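Local coordinates for alanine racemase 1 (Caldanaerobacter subterraneus subsp. tengcongensis MB4, PDB 4Y2W), which belongs to the alanine racemase family, whose chains join an N-terminal TIM-barrel domain to a C-terminal domain rich in beta strands, at residues A[297-309]-A[333-347]. The protein carries 1 engineered substitution. Sequence-based numbering, arbitrary orientation.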
loop_
_atom_site.group_PDB
_atom_site.type_symbol
_atom_site.label_atom_id
_atom_site.label_comp_id
_atom_site.label_asym_id
_atom_site.label_seq_id
_atom_site.Cartn_x
_atom_site.Cartn_y
_atom_site.Cartn_z
ATOM N N ASN A 297 15.819 13.232 1.070
ATOM C CA ASN A 297 17.203 13.682 0.851
ATOM C C ASN A 297 18.202 12.590 0.432
ATOM O O ASN A 297 19.394 12.701 0.736
ATOM C CB ASN A 297 17.742 14.406 2.100
ATOM C CG ASN A 297 17.111 15.763 2.310
ATOM O OD1 ASN A 297 17.265 16.663 1.484
ATOM N ND2 ASN A 297 16.414 15.929 3.429
ATOM N N ASN A 298 17.737 11.541 -0.247
ATOM C CA ASN A 298 18.651 10.561 -0.852
ATOM C C ASN A 298 17.972 9.698 -1.904
ATOM O O ASN A 298 17.946 8.467 -1.816
ATOM C CB ASN A 298 19.374 9.686 0.194
ATOM C CG ASN A 298 18.424 8.845 1.017
ATOM O OD1 ASN A 298 17.295 9.252 1.274
ATOM N ND2 ASN A 298 18.875 7.667 1.436
ATOM N N TYR A 299 17.416 10.368 -2.901
ATOM C CA TYR A 299 17.088 9.731 -4.163
ATOM C C TYR A 299 16.969 10.807 -5.226
ATOM O O TYR A 299 16.750 11.977 -4.911
ATOM C CB TYR A 299 15.796 8.907 -4.071
ATOM C CG TYR A 299 15.713 7.806 -5.115
ATOM C CD1 TYR A 299 16.591 6.719 -5.085
ATOM C CD2 TYR A 299 14.762 7.849 -6.133
ATOM C CE1 TYR A 299 16.524 5.717 -6.040
ATOM C CE2 TYR A 299 14.689 6.849 -7.089
ATOM C CZ TYR A 299 15.570 5.786 -7.039
ATOM O OH TYR A 299 15.493 4.791 -7.988
ATOM N N LYS A 300 17.133 10.409 -6.481
ATOM C CA LYS A 300 16.988 11.322 -7.599
ATOM C C LYS A 300 15.998 10.744 -8.596
ATOM O O LYS A 300 16.117 9.584 -8.990
ATOM C CB LYS A 300 18.342 11.571 -8.258
ATOM C CG LYS A 300 19.380 12.136 -7.302
ATOM C CD LYS A 300 20.734 12.302 -7.969
ATOM C CE LYS A 300 21.749 12.878 -6.993
ATOM N NZ LYS A 300 23.012 13.272 -7.678
ATOM N N LEU A 301 15.013 11.554 -8.978
ATOM C CA LEU A 301 13.990 11.156 -9.947
ATOM C C LEU A 301 14.357 11.697 -11.316
ATOM O O LEU A 301 15.207 12.579 -11.432
ATOM C CB LEU A 301 12.619 11.701 -9.540
ATOM C CG LEU A 301 12.187 11.535 -8.083
ATOM C CD1 LEU A 301 10.826 12.183 -7.867
ATOM C CD2 LEU A 301 12.151 10.072 -7.672
ATOM N N LEU A 302 13.706 11.176 -12.348
ATOM C CA LEU A 302 13.979 11.597 -13.718
ATOM C C LEU A 302 12.993 12.663 -14.168
ATOM O O LEU A 302 11.786 12.525 -13.973
ATOM C CB LEU A 302 13.926 10.405 -14.672
ATOM C CG LEU A 302 15.071 9.400 -14.549
ATOM C CD1 LEU A 302 14.788 8.168 -15.394
ATOM C CD2 LEU A 302 16.394 10.036 -14.951
ATOM N N LEU A 303 13.528 13.721 -14.769
ATOM C CA LEU A 303 12.737 14.819 -15.310
ATOM C C LEU A 303 13.465 15.343 -16.534
ATOM O O LEU A 303 14.548 15.920 -16.406
ATOM C CB LEU A 303 12.585 15.931 -14.269
ATOM C CG LEU A 303 12.058 17.290 -14.752
ATOM C CD1 LEU A 303 10.675 17.157 -15.371
ATOM C CD2 LEU A 303 12.046 18.299 -13.612
ATOM N N LYS A 304 12.883 15.126 -17.712
ATOM C CA LYS A 304 13.498 15.515 -18.987
ATOM C C LYS A 304 14.845 14.824 -19.214
ATOM O O LYS A 304 15.755 15.401 -19.812
ATOM C CB LYS A 304 13.673 17.037 -19.069
ATOM C CG LYS A 304 12.384 17.828 -18.936
ATOM C CD LYS A 304 12.677 19.302 -18.713
ATOM C CE LYS A 304 11.531 20.182 -19.177
ATOM N NZ LYS A 304 11.597 20.466 -20.637
ATOM N N GLY A 305 14.968 13.590 -18.730
ATOM C CA GLY A 305 16.212 12.828 -18.853
ATOM C C GLY A 305 17.339 13.283 -17.940
ATOM O O GLY A 305 18.478 12.839 -18.099
ATOM N N LYS A 306 17.030 14.161 -16.987
ATOM C CA LYS A 306 18.003 14.649 -16.012
ATOM C C LYS A 306 17.614 14.130 -14.636
ATOM O O LYS A 306 16.426 13.958 -14.344
ATOM C CB LYS A 306 18.027 16.181 -15.977
ATOM C CG LYS A 306 18.323 16.853 -17.307
ATOM C CD LYS A 306 19.785 16.741 -17.692
ATOM C CE LYS A 306 20.038 17.395 -19.039
ATOM N NZ LYS A 306 21.486 17.414 -19.387
ATOM N N TYR A 307 18.613 13.894 -13.793
ATOM C CA TYR A 307 18.368 13.483 -12.418
ATOM C C TYR A 307 18.087 14.698 -11.538
ATOM O O TYR A 307 18.826 15.685 -11.573
ATOM C CB TYR A 307 19.556 12.688 -11.878
ATOM C CG TYR A 307 19.606 11.282 -12.423
ATOM C CD1 TYR A 307 18.936 10.246 -11.779
ATOM C CD2 TYR A 307 20.302 10.989 -13.591
ATOM C CE1 TYR A 307 18.967 8.957 -12.274
ATOM C CE2 TYR A 307 20.337 9.700 -14.094
ATOM C CZ TYR A 307 19.667 8.689 -13.429
ATOM O OH TYR A 307 19.692 7.403 -13.915
ATOM N N VAL A 308 17.011 14.624 -10.761
ATOM C CA VAL A 308 16.644 15.700 -9.840
ATOM C C VAL A 308 16.462 15.112 -8.442
ATOM O O VAL A 308 15.681 14.183 -8.262
ATOM C CB VAL A 308 15.372 16.463 -10.298
ATOM C CG1 VAL A 308 15.700 17.394 -11.457
ATOM C CG2 VAL A 308 14.245 15.513 -10.691
ATOM N N PRO A 309 17.197 15.640 -7.448
ATOM C CA PRO A 309 17.134 15.056 -6.114
ATOM C C PRO A 309 15.887 15.463 -5.332
ATOM O O PRO A 309 15.374 16.565 -5.504
ATOM C CB PRO A 309 18.391 15.608 -5.435
ATOM C CG PRO A 309 18.596 16.937 -6.076
ATOM C CD PRO A 309 18.123 16.789 -7.501
ATOM N N ASP A 333 5.081 18.883 -16.601
ATOM C CA ASP A 333 6.156 18.033 -17.107
ATOM C C ASP A 333 6.149 16.722 -16.332
ATOM O O ASP A 333 5.930 16.710 -15.119
ATOM C CB ASP A 333 7.522 18.711 -16.979
ATOM C CG ASP A 333 7.723 19.825 -17.993
ATOM O OD1 ASP A 333 6.979 19.874 -19.002
ATOM O OD2 ASP A 333 8.634 20.657 -17.777
ATOM N N GLU A 334 6.376 15.623 -17.042
ATOM C CA GLU A 334 6.384 14.297 -16.437
ATOM C C GLU A 334 7.585 14.129 -15.509
ATOM O O GLU A 334 8.693 14.566 -15.833
ATOM C CB GLU A 334 6.422 13.233 -17.534
ATOM C CG GLU A 334 6.418 11.796 -17.040
ATOM C CD GLU A 334 6.466 10.799 -18.178
ATOM O OE1 GLU A 334 5.675 9.832 -18.158
ATOM O OE2 GLU A 334 7.290 10.990 -19.096
ATOM N N VAL A 335 7.357 13.500 -14.359
ATOM C CA VAL A 335 8.433 13.152 -13.435
ATOM C C VAL A 335 8.373 11.653 -13.159
ATOM O O VAL A 335 7.396 11.163 -12.596
ATOM C CB VAL A 335 8.325 13.930 -12.113
ATOM C CG1 VAL A 335 9.389 13.467 -11.125
ATOM C CG2 VAL A 335 8.449 15.425 -12.374
ATOM N N VAL A 336 9.415 10.933 -13.562
ATOM C CA VAL A 336 9.449 9.477 -13.428
ATOM C C VAL A 336 10.119 9.077 -12.114
ATOM O O VAL A 336 11.215 9.530 -11.797
ATOM C CB VAL A 336 10.165 8.816 -14.629
ATOM C CG1 VAL A 336 10.274 7.307 -14.444
ATOM C CG2 VAL A 336 9.422 9.138 -15.915
ATOM N N ILE A 337 9.430 8.224 -11.363
ATOM C CA ILE A 337 9.888 7.739 -10.066
ATOM C C ILE A 337 10.527 6.362 -10.209
ATOM O O ILE A 337 11.573 6.083 -9.615
ATOM C CB ILE A 337 8.702 7.635 -9.089
ATOM C CG1 ILE A 337 7.963 8.976 -9.006
ATOM C CG2 ILE A 337 9.177 7.189 -7.713
ATOM C CD1 ILE A 337 6.512 8.852 -8.592
ATOM N N ILE A 338 9.861 5.504 -10.981
ATOM C CA ILE A 338 10.364 4.187 -11.357
ATOM C C ILE A 338 10.205 4.062 -12.861
ATOM O O ILE A 338 9.136 4.360 -13.394
ATOM C CB ILE A 338 9.554 3.050 -10.700
ATOM C CG1 ILE A 338 9.580 3.178 -9.175
ATOM C CG2 ILE A 338 10.081 1.690 -11.150
ATOM C CD1 ILE A 338 8.646 2.220 -8.465
ATOM N N GLY A 339 11.261 3.629 -13.543
ATOM C CA GLY A 339 11.204 3.405 -14.985
ATOM C C GLY A 339 12.100 4.302 -15.823
ATOM O O GLY A 339 13.001 4.966 -15.311
ATOM N N THR A 340 11.817 4.325 -17.124
ATOM C CA THR A 340 12.700 4.913 -18.129
ATOM C C THR A 340 12.199 6.285 -18.573
ATOM O O THR A 340 10.998 6.540 -18.577
ATOM C CB THR A 340 12.807 3.975 -19.357
ATOM O OG1 THR A 340 13.456 2.757 -18.971
ATOM C CG2 THR A 340 13.592 4.615 -20.502
ATOM N N GLN A 341 13.134 7.162 -18.932
ATOM C CA GLN A 341 12.814 8.468 -19.505
ATOM C C GLN A 341 14.036 9.020 -20.247
ATOM O O GLN A 341 15.007 9.433 -19.616
ATOM C CB GLN A 341 12.373 9.443 -18.403
ATOM C CG GLN A 341 11.603 10.656 -18.917
ATOM C CD GLN A 341 11.388 11.725 -17.859
ATOM O OE1 GLN A 341 12.344 12.259 -17.292
ATOM N NE2 GLN A 341 10.129 12.053 -17.596
ATOM N N ASN A 342 13.990 9.002 -21.580
ATOM C CA ASN A 342 15.060 9.565 -22.430
ATOM C C ASN A 342 16.470 9.029 -22.146
ATOM O O ASN A 342 17.287 9.715 -21.523
ATOM C CB ASN A 342 15.087 11.095 -22.317
ATOM C CG ASN A 342 13.755 11.734 -22.643
ATOM O OD1 ASN A 342 12.936 11.165 -23.360
ATOM N ND2 ASN A 342 13.537 12.931 -22.117
ATOM N N ASN A 343 16.757 7.815 -22.614
ATOM C CA ASN A 343 18.087 7.207 -22.451
ATOM C C ASN A 343 18.584 7.282 -21.008
ATOM O O ASN A 343 19.744 7.608 -20.753
ATOM C CB ASN A 343 19.101 7.879 -23.386
ATOM C CG ASN A 343 18.643 7.893 -24.833
ATOM O OD1 ASN A 343 18.684 8.929 -25.500
ATOM N ND2 ASN A 343 18.195 6.741 -25.325
ATOM N N GLU A 344 17.685 6.994 -20.071
ATOM C CA GLU A 344 17.979 7.101 -18.646
ATOM C C GLU A 344 16.903 6.374 -17.849
ATOM O O GLU A 344 15.719 6.459 -18.173
ATOM C CB GLU A 344 18.042 8.570 -18.220
ATOM C CG GLU A 344 19.022 8.837 -17.094
ATOM C CD GLU A 344 20.462 8.597 -17.509
ATOM O OE1 GLU A 344 20.924 9.250 -18.470
ATOM O OE2 GLU A 344 21.131 7.756 -16.868
ATOM N N THR A 345 17.315 5.663 -16.806
ATOM C CA THR A 345 16.408 4.786 -16.083
ATOM C C THR A 345 16.670 4.809 -14.583
ATOM O O THR A 345 17.803 4.637 -14.141
ATOM C CB THR A 345 16.533 3.337 -16.604
ATOM O OG1 THR A 345 16.226 3.308 -18.003
ATOM C CG2 THR A 345 15.587 2.389 -15.863
ATOM N N VAL A 346 15.608 5.040 -13.814
ATOM C CA VAL A 346 15.619 4.766 -12.378
ATOM C C VAL A 346 14.836 3.479 -12.162
ATOM O O VAL A 346 13.639 3.500 -11.864
ATOM C CB VAL A 346 15.047 5.919 -11.518
ATOM C CG1 VAL A 346 16.111 6.977 -11.287
ATOM C CG2 VAL A 346 13.794 6.532 -12.136
ATOM N N SER A 347 15.527 2.353 -12.329
ATOM C CA SER A 347 14.884 1.042 -12.325
ATOM C C SER A 347 14.285 0.715 -10.967
ATOM O O SER A 347 14.678 1.281 -9.944
ATOM C CB SER A 347 15.877 -0.058 -12.720
ATOM O OG SER A 347 16.717 -0.412 -11.631
#
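L302 and V336 form one antiparallel hydrogen-bonded pair, L302 N giving to V336 O (3.0 Å) and V336 N to L302 O (2.9 Å). It fastens the hairpin 300-309 to strand 334-336, whose other edge bonds strand 248-260. Q341 adds a side-chain contact at the hairpin's turn, which backbone bonds between L303 and K306 already close. Its CG lies anti to the backbone N (chi1 -161°), and an extended chain from there carries the amide to the backbone N atoms of this type I' turn. There OE1 accepts from G305 N at 3.3 Å, nearly straight at hydrogen but from above the carbonyl plane; K304 N is also close, 2.9 Å from OE1. NE2 makes weak bonds to the carbonyl and carboxylate of E334, whose OE1 is salt-bridged to R249. A glutamine suits this place, accepting and donating at once, as glycine suits the positive phi of G305. Beside this polar patch L302, branched and buried, meets V346 tip to tip (CD1 to CG2, 3.8 Å) and lays CD2 over one face of the Y307 ring. Y307 OH has two weak possibilities here, E344 OE2 and T345 O, and its one proton can serve either. L302 and V336 thus satisfy each other's backbone N and O, Q341 accepts from G305 N, and the apolar L302-V346 contact probably limits water's access to the paired strands.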